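Local coordinates for 3-oxoacyl-[acyl-carrier-protein] synthase 2 (Rickettsia rickettsii, PDB 4JGA) that probably elongates fatty acyl chains by condensing an acyl group with malonyl-[acyl-carrier-protein], as expected of a KAS II enzyme of the thiolase superfamily, at residues 109-114 / 270-275; 135-140 / 217-222. All blocks are in the same frame, centred on the assembly; numbering follows the deposited sequence. Where two conformers were deposited one is given.

Contact 1 (109-114 / 270-275); sequences SGWLPD and LNRGAK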
ATOM      1  N   SER A 109       4.079 -18.193  16.602  1.00 16.32           N
ATOM      2  CA  SER A 109       4.919 -18.944  15.680  1.00 16.22           C
ATOM      3  C   SER A 109       6.246 -19.398  16.269  1.00 17.31           C
ATOM      4  O   SER A 109       6.899 -20.267  15.707  1.00 17.54           O
ATOM      5  CB  SER A 109       5.226 -18.111  14.444  1.00 15.06           C
ATOM      6  OG  SER A 109       6.110 -17.065  14.779  1.00 14.99           O
ATOM      7  N   GLY A 110       6.674 -18.772  17.352  1.00 18.10           N
ATOM      8  CA  GLY A 110       7.975 -19.076  17.930  1.00 19.44           C
ATOM      9  C   GLY A 110       9.148 -18.543  17.119  1.00 19.30           C
ATOM     10  O   GLY A 110      10.307 -18.790  17.465  1.00 20.40           O
ATOM     11  N   TRP A 111       8.872 -17.750  16.076  1.00 18.15           N
ATOM     12  CA  TRP A 111       9.945 -17.259  15.237  1.00 18.22           C
ATOM     13  C   TRP A 111      10.480 -15.961  15.808  1.00 18.81           C
ATOM     14  O   TRP A 111       9.945 -14.877  15.578  1.00 18.03           O
ATOM     15  CB  TRP A 111       9.450 -17.067  13.821  1.00 16.90           C
ATOM     16  CG  TRP A 111      10.508 -16.615  12.869  1.00 16.92           C
ATOM     17  CD1 TRP A 111      10.543 -15.411  12.191  1.00 16.31           C
ATOM     18  CD2 TRP A 111      11.675 -17.326  12.479  1.00 17.84           C
ATOM     19  NE1 TRP A 111      11.677 -15.331  11.424  1.00 16.87           N
ATOM     20  CE2 TRP A 111      12.396 -16.490  11.582  1.00 17.84           C
ATOM     21  CE3 TRP A 111      12.215 -18.568  12.826  1.00 18.92           C
ATOM     22  CZ2 TRP A 111      13.621 -16.868  11.012  1.00 18.86           C
ATOM     23  CZ3 TRP A 111      13.431 -18.955  12.245  1.00 19.89           C
ATOM     24  CH2 TRP A 111      14.116 -18.099  11.337  1.00 19.86           C
ATOM     25  N   LEU A 112      11.535 -16.078  16.597  1.00 20.64           N
ATOM     26  CA  LEU A 112      12.171 -14.927  17.239  1.00 21.57           C
ATOM     27  C   LEU A 112      13.677 -15.009  16.995  1.00 22.81           C
ATOM     28  O   LEU A 112      14.437 -15.070  17.944  1.00 24.25           O
ATOM     29  CB  LEU A 112      11.954 -14.969  18.750  1.00 22.94           C
ATOM     30  CG  LEU A 112      10.611 -14.528  19.350  1.00 22.44           C
ATOM     31  CD1 LEU A 112      10.462 -13.034  19.216  1.00 21.81           C
ATOM     32  CD2 LEU A 112       9.407 -15.267  18.755  1.00 21.39           C
ATOM     33  N   PRO A 113      14.091 -15.028  15.722  1.00 22.30           N
ATOM     34  CA  PRO A 113      15.490 -15.192  15.389  1.00 23.85           C
ATOM     35  C   PRO A 113      16.380 -14.103  15.988  1.00 25.33           C
ATOM     36  O   PRO A 113      15.992 -12.938  16.042  1.00 24.72           O
ATOM     37  CB  PRO A 113      15.497 -15.093  13.861  1.00 22.88           C
ATOM     38  CG  PRO A 113      14.313 -14.239  13.546  1.00 21.11           C
ATOM     39  CD  PRO A 113      13.280 -14.689  14.541  1.00 20.58           C
ATOM     40  N   ASP A 114      17.539 -14.499  16.476  1.00 27.64           N
ATOM     41  CA  ASP A 114      18.562 -13.560  16.945  1.00 29.59           C
ATOM     42  C   ASP A 114      19.663 -13.306  15.908  1.00 30.35           C
ATOM     43  O   ASP A 114      20.501 -12.381  16.047  1.00 31.86           O
ATOM     44  CB  ASP A 114      19.239 -14.104  18.213  1.00 32.26           C
ATOM     45  CG  ASP A 114      18.371 -13.940  19.453  1.00 32.36           C
ATOM     46  OD1 ASP A 114      17.401 -13.180  19.420  1.00 31.18           O
ATOM     47  OD2 ASP A 114      18.655 -14.570  20.480  1.00 34.70           O
ATOM     48  N   LEU A 270       9.278 -26.904   8.934  1.00 18.30           N
ATOM     49  CA  LEU A 270       9.515 -28.273   9.403  1.00 19.73           C
ATOM     50  C   LEU A 270      10.844 -28.425  10.120  1.00 20.62           C
ATOM     51  O   LEU A 270      10.909 -29.048  11.161  1.00 21.05           O
ATOM     52  CB  LEU A 270       9.478 -29.282   8.258  1.00 20.34           C
ATOM     53  CG  LEU A 270       8.122 -29.450   7.589  1.00 20.12           C
ATOM     54  CD1 LEU A 270       8.271 -30.323   6.338  1.00 20.87           C
ATOM     55  CD2 LEU A 270       7.105 -30.023   8.572  1.00 20.28           C
ATOM     56  N   ASN A 271      11.892 -27.846   9.551  1.00 20.97           N
ATOM     57  CA  ASN A 271      13.221 -27.941  10.122  1.00 22.10           C
ATOM     58  C   ASN A 271      13.331 -27.399  11.531  1.00 21.91           C
ATOM     59  O   ASN A 271      14.174 -27.897  12.283  1.00 22.75           O
ATOM     60  CB  ASN A 271      14.254 -27.237   9.252  1.00 22.55           C
ATOM     61  CG  ASN A 271      14.579 -28.021   7.990  1.00 23.68           C
ATOM     62  OD1 ASN A 271      14.290 -29.221   7.881  1.00 24.66           O
ATOM     63  ND2 ASN A 271      15.167 -27.341   7.019  1.00 23.64           N
ATOM     64  N   ARG A 272      12.526 -26.389  11.884  1.00 20.58           N
ATOM     65  CA  ARG A 272      12.578 -25.821  13.233  1.00 20.54           C
ATOM     66  C   ARG A 272      11.451 -26.305  14.132  1.00 20.63           C
ATOM     67  O   ARG A 272      11.312 -25.833  15.236  1.00 20.69           O
ATOM     68  CB  ARG A 272      12.589 -24.286  13.180  1.00 19.52           C
ATOM     69  CG  ARG A 272      11.254 -23.640  12.901  1.00 18.29           C
ATOM     70  CD  ARG A 272      11.438 -22.120  12.836  1.00 17.50           C
ATOM     71  NE  ARG A 272      10.187 -21.457  12.530  1.00 16.37           N
ATOM     72  CZ  ARG A 272       9.241 -21.164  13.427  1.00 15.98           C
ATOM     73  NH1 ARG A 272       9.401 -21.434  14.731  1.00 16.50           N
ATOM     74  NH2 ARG A 272       8.132 -20.599  13.026  1.00 15.05           N
ATOM     75  N   GLY A 273      10.659 -27.266  13.678  1.00 20.92           N
ATOM     76  CA  GLY A 273       9.553 -27.808  14.476  1.00 21.12           C
ATOM     77  C   GLY A 273       8.355 -26.875  14.637  1.00 20.05           C
ATOM     78  O   GLY A 273       7.670 -26.942  15.629  1.00 19.98           O
ATOM     79  N   ALA A 274       8.089 -26.012  13.670  1.00 19.05           N
ATOM     80  CA  ALA A 274       7.021 -25.017  13.825  1.00 18.31           C
ATOM     81  C   ALA A 274       5.649 -25.682  13.910  1.00 18.51           C
ATOM     82  O   ALA A 274       5.439 -26.723  13.304  1.00 19.06           O
ATOM     83  CB  ALA A 274       7.030 -24.065  12.643  1.00 17.49           C
ATOM     84  N   LYS A 275       4.703 -25.056  14.609  1.00 18.16           N
ATOM     85  CA  LYS A 275       3.291 -25.430  14.491  1.00 18.04           C
ATOM     86  C   LYS A 275       2.826 -25.034  13.074  1.00 17.13           C
ATOM     87  O   LYS A 275       3.197 -23.964  12.551  1.00 16.74           O
ATOM     88  CB  LYS A 275       2.450 -24.689  15.537  1.00 17.89           C
TER
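The guanidinium of Arg-272 lies between the side chains of Trp-111 and Ala-274: CB of Trp-111 sits 3.8 Å above one face, offset toward the rim, and CB of Ala-274 is centred over the opposite face. The edge carrying NH1 and NH2 meets O of Ser-109, nearly in the guanidinium plane. The indole has CD of Pro-113 over one face, near the rim; its plane is turned 47° from the guanidinium, and the two side chains cross at about a right angle. CE3 of Trp-111 lies over the same guanidinium face as its CB, 3.5 Å from Arg-272 NE and 3.6 Å from Arg-272 CD. The arginine chain, extended from CG to NE, carries the guanidinium end-on to Ser-109, where NH1 (2.9 Å) and NH2 (3.0 Å) of Arg-272 both donate to O of Ser-109. NH2 lies above the carbonyl plane, NH1 nearer to it, and both bonds are bent (146° and 147°), as expected when two nitrogens share one acceptor. A salt bridge from NE to Glu-264 fixes the group further. Ser-109 OG accepts from Trp-111 N at 3.1 Å, an ST turn, and is also hydrogen-bonded to O of Val-106, one turn back; NE1 of the indole bonds to Thr-122. Arg-272 thus ties two helix exits: Gly-110 leaves helix 93-109 with positive phi, and Gly-273 is C-prime of the Schellman motif ending helix 266-271.

Contact 2 (135-140 / 217-222); sequences MIEDTS and TPVGVA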
ATOM      1  N   MET A 135      -5.643  10.158  13.346  1.00 10.42           N
ATOM      2  CA  MET A 135      -4.441  10.949  13.533  1.00 10.50           C
ATOM      3  C   MET A 135      -4.458  12.175  12.621  1.00 10.38           C
ATOM      4  O   MET A 135      -4.250  13.295  13.095  1.00 10.64           O
ATOM      5  CB  MET A 135      -3.184  10.094  13.284  1.00 10.24           C
ATOM      6  CG  MET A 135      -1.849  10.795  13.557  1.00 10.49           C
ATOM      7  SD  MET A 135      -1.724  11.569  15.173  1.00 11.56           S
ATOM      8  CE  MET A 135      -2.010  10.144  16.260  1.00 11.73           C
ATOM      9  N   ILE A 136      -4.813  11.972  11.353  1.00  9.88           N
ATOM     10  CA  ILE A 136      -4.859  13.070  10.394  0.60  9.92           C
ATOM     11  C   ILE A 136      -6.017  14.005  10.716  1.00 10.32           C
ATOM     12  O   ILE A 136      -5.849  15.202  10.705  1.00 10.53           O
ATOM     13  CB  ILE A 136      -4.929  12.577   8.933  0.60  9.50           C
ATOM     14  CG1 ILE A 136      -3.668  11.777   8.592  0.60  9.09           C
ATOM     15  CG2 ILE A 136      -5.063  13.745   7.950  0.60  9.69           C
ATOM     16  CD1 ILE A 136      -3.690  11.096   7.232  0.60  8.70           C
ATOM     17  N   GLU A 137      -7.179  13.439  11.009  1.00 10.54           N
ATOM     18  CA  GLU A 137      -8.375  14.215  11.333  1.00 11.09           C
ATOM     19  C   GLU A 137      -8.127  15.078  12.553  1.00 11.39           C
ATOM     20  O   GLU A 137      -8.297  16.287  12.497  1.00 11.60           O
ATOM     21  CB  GLU A 137      -9.571  13.266  11.558  1.00 11.51           C
ATOM     22  CG  GLU A 137     -10.839  13.913  12.102  1.00 12.30           C
ATOM     23  CD  GLU A 137     -11.994  12.936  12.157  1.00 12.76           C
ATOM     24  OE1 GLU A 137     -11.726  11.729  12.264  1.00 12.45           O
ATOM     25  OE2 GLU A 137     -13.163  13.390  12.045  1.00 13.33           O
ATOM     26  N   ASP A 138      -7.700  14.457  13.646  1.00 11.48           N
ATOM     27  CA  ASP A 138      -7.434  15.185  14.898  1.00 11.99           C
ATOM     28  C   ASP A 138      -6.340  16.233  14.706  1.00 11.94           C
ATOM     29  O   ASP A 138      -6.457  17.338  15.196  1.00 12.31           O
ATOM     30  CB  ASP A 138      -7.026  14.239  16.036  1.00 12.07           C
ATOM     31  CG  ASP A 138      -8.157  13.339  16.488  1.00 12.32           C
ATOM     32  OD1 ASP A 138      -9.305  13.549  16.073  1.00 12.35           O
ATOM     33  OD2 ASP A 138      -7.896  12.414  17.262  1.00 12.42           O
ATOM     34  N   THR A 139      -5.287  15.875  14.000  1.00 11.49           N
ATOM     35  CA  THR A 139      -4.123  16.739  13.924  1.00 11.68           C
ATOM     36  C   THR A 139      -4.477  17.954  13.059  1.00 11.93           C
ATOM     37  O   THR A 139      -4.057  19.075  13.370  1.00 12.59           O
ATOM     38  CB  THR A 139      -2.869  16.024  13.372  1.00 11.26           C
ATOM     39  OG1 THR A 139      -2.505  14.918  14.206  1.00 11.05           O
ATOM     40  CG2 THR A 139      -1.681  16.990  13.325  1.00 11.56           C
ATOM     41  N   SER A 140      -5.250  17.717  11.993  1.00 11.48           N
ATOM     42  CA  SER A 140      -5.697  18.774  11.096  1.00 11.66           C
ATOM     43  C   SER A 140      -6.591  19.772  11.809  1.00 12.37           C
ATOM     44  O   SER A 140      -6.431  20.974  11.643  1.00 12.62           O
ATOM     45  CB  SER A 140      -6.456  18.172   9.929  1.00 11.26           C
ATOM     46  OG  SER A 140      -5.625  17.339   9.139  1.00 10.67           O
ATOM     47  N   THR A 217     -14.275   6.966  13.154  1.00 12.18           N
ATOM     48  CA  THR A 217     -14.107   8.346  13.579  1.00 12.46           C
ATOM     49  C   THR A 217     -15.260   9.161  12.994  1.00 12.87           C
ATOM     50  O   THR A 217     -15.997   8.680  12.096  1.00 12.72           O
ATOM     51  CB  THR A 217     -12.758   8.933  13.068  1.00 11.89           C
ATOM     52  OG1 THR A 217     -12.904   9.394  11.711  1.00 11.47           O
ATOM     53  CG2 THR A 217     -11.666   7.879  13.126  1.00 11.46           C
ATOM     54  N   PRO A 218     -15.402  10.423  13.455  1.00 13.35           N
ATOM     55  CA  PRO A 218     -16.516  11.226  12.942  1.00 13.56           C
ATOM     56  C   PRO A 218     -16.486  11.357  11.407  1.00 13.00           C
ATOM     57  O   PRO A 218     -17.505  11.151  10.721  1.00 13.10           O
ATOM     58  CB  PRO A 218     -16.286  12.592  13.622  1.00 14.05           C
ATOM     59  CG  PRO A 218     -15.582  12.270  14.909  1.00 14.08           C
ATOM     60  CD  PRO A 218     -14.667  11.120  14.532  1.00 13.44           C
ATOM     61  N   VAL A 219     -15.322  11.653  10.861  1.00 12.27           N
ATOM     62  CA  VAL A 219     -15.227  11.859   9.403  1.00 11.87           C
ATOM     63  C   VAL A 219     -15.295  10.526   8.645  1.00 11.39           C
ATOM     64  O   VAL A 219     -15.845  10.455   7.546  1.00 11.36           O
ATOM     65  CB  VAL A 219     -13.998  12.695   9.015  1.00 11.50           C
ATOM     66  CG1 VAL A 219     -12.753  11.842   8.947  1.00 10.99           C
ATOM     67  CG2 VAL A 219     -14.210  13.375   7.660  1.00 11.57           C
ATOM     68  N   GLY A 220     -14.821   9.461   9.279  1.00 11.02           N
ATOM     69  CA  GLY A 220     -14.930   8.109   8.723  1.00 10.86           C
ATOM     70  C   GLY A 220     -16.368   7.626   8.583  1.00 11.36           C
ATOM     71  O   GLY A 220     -16.786   7.171   7.508  1.00 11.44           O
ATOM     72  N   VAL A 221     -17.124   7.700   9.670  1.00 11.77           N
ATOM     73  CA  VAL A 221     -18.510   7.291   9.632  1.00 12.37           C
ATOM     74  C   VAL A 221     -19.283   8.208   8.681  1.00 12.63           C
ATOM     75  O   VAL A 221     -20.078   7.741   7.890  1.00 12.76           O
ATOM     76  CB  VAL A 221     -19.160   7.310  11.047  1.00 12.98           C
ATOM     77  CG1 VAL A 221     -20.632   6.941  10.969  1.00 13.65           C
ATOM     78  CG2 VAL A 221     -18.410   6.355  11.985  1.00 12.88           C
ATOM     79  N   ALA A 222     -19.066   9.528   8.795  1.00 12.71           N
ATOM     80  CA  ALA A 222     -19.749  10.477   7.906  1.00 13.02           C
ATOM     81  C   ALA A 222     -19.447  10.134   6.440  1.00 12.70           C
ATOM     82  O   ALA A 222     -20.338  10.146   5.598  1.00 13.12           O
ATOM     83  CB  ALA A 222     -19.324  11.897   8.210  1.00 13.02           C
TER
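A capped helix start anchors this contact: Thr-217 is the N-cap of helix 218-226, and the carboxylate of Glu-137, from helix 133-146, binds at that N-terminus. Thr-217 OG1 donates at 2.7 Å to Glu-137 OE1, which accepts on its syn lone pair; the same hydroxyl accepts from Gly-220 N at 3.1 Å, which makes it a relay between the carboxylate and the first turn. The other oxygen, Glu-137 OE2, accepts from Val-219 N at 3.0 Å through a bent bond (136°), the donor lying 23° out of the carboxylate plane on the syn side. With CG anti to the backbone N (chi1 171°) and the chain extended beyond it, Glu-137 reaches from its helix to the start of helix 218-226. Carbons crowd its head: Val-219 CB lies 3.2 Å from Glu-137 OE2, and Pro-218 CB is 3.6 Å from the same oxygen. The amide of Val-219 and the hydroxyl of Thr-217, at the positive end of the helix dipole, would favour a charged carboxylate at this buried site. Leu-133 touches Thr-217 and Val-219, and helix 155-159 packs on Ile-136. Across the dimer interface, Glu-137 packs on Ser-140, Ile-136 on its counterpart, and Val-219 on Phe-155 of the second subunit.

Contacts 1 and 2 lie about 40 Å apart between centres and about 26 Å between nearest atoms, so neither touches the other. Along the chain, both segments of contact 2 fall between those of contact 1. Contact 1 joins the ends of helices 93-109 and 266-271 and is tied to two strands of the central mixed sheet, by Glu-264 of 257-265 and Thr-122 of 122-127; no other chain of the assembly touches it. Contact 2 instead lies at the dimer interface. Its helix 218-226 follows strand 206-213, which adjoins both 122-127 and 257-265 in the sheet. None of the residues coordinating the potassium or sodium ion belongs to either contact.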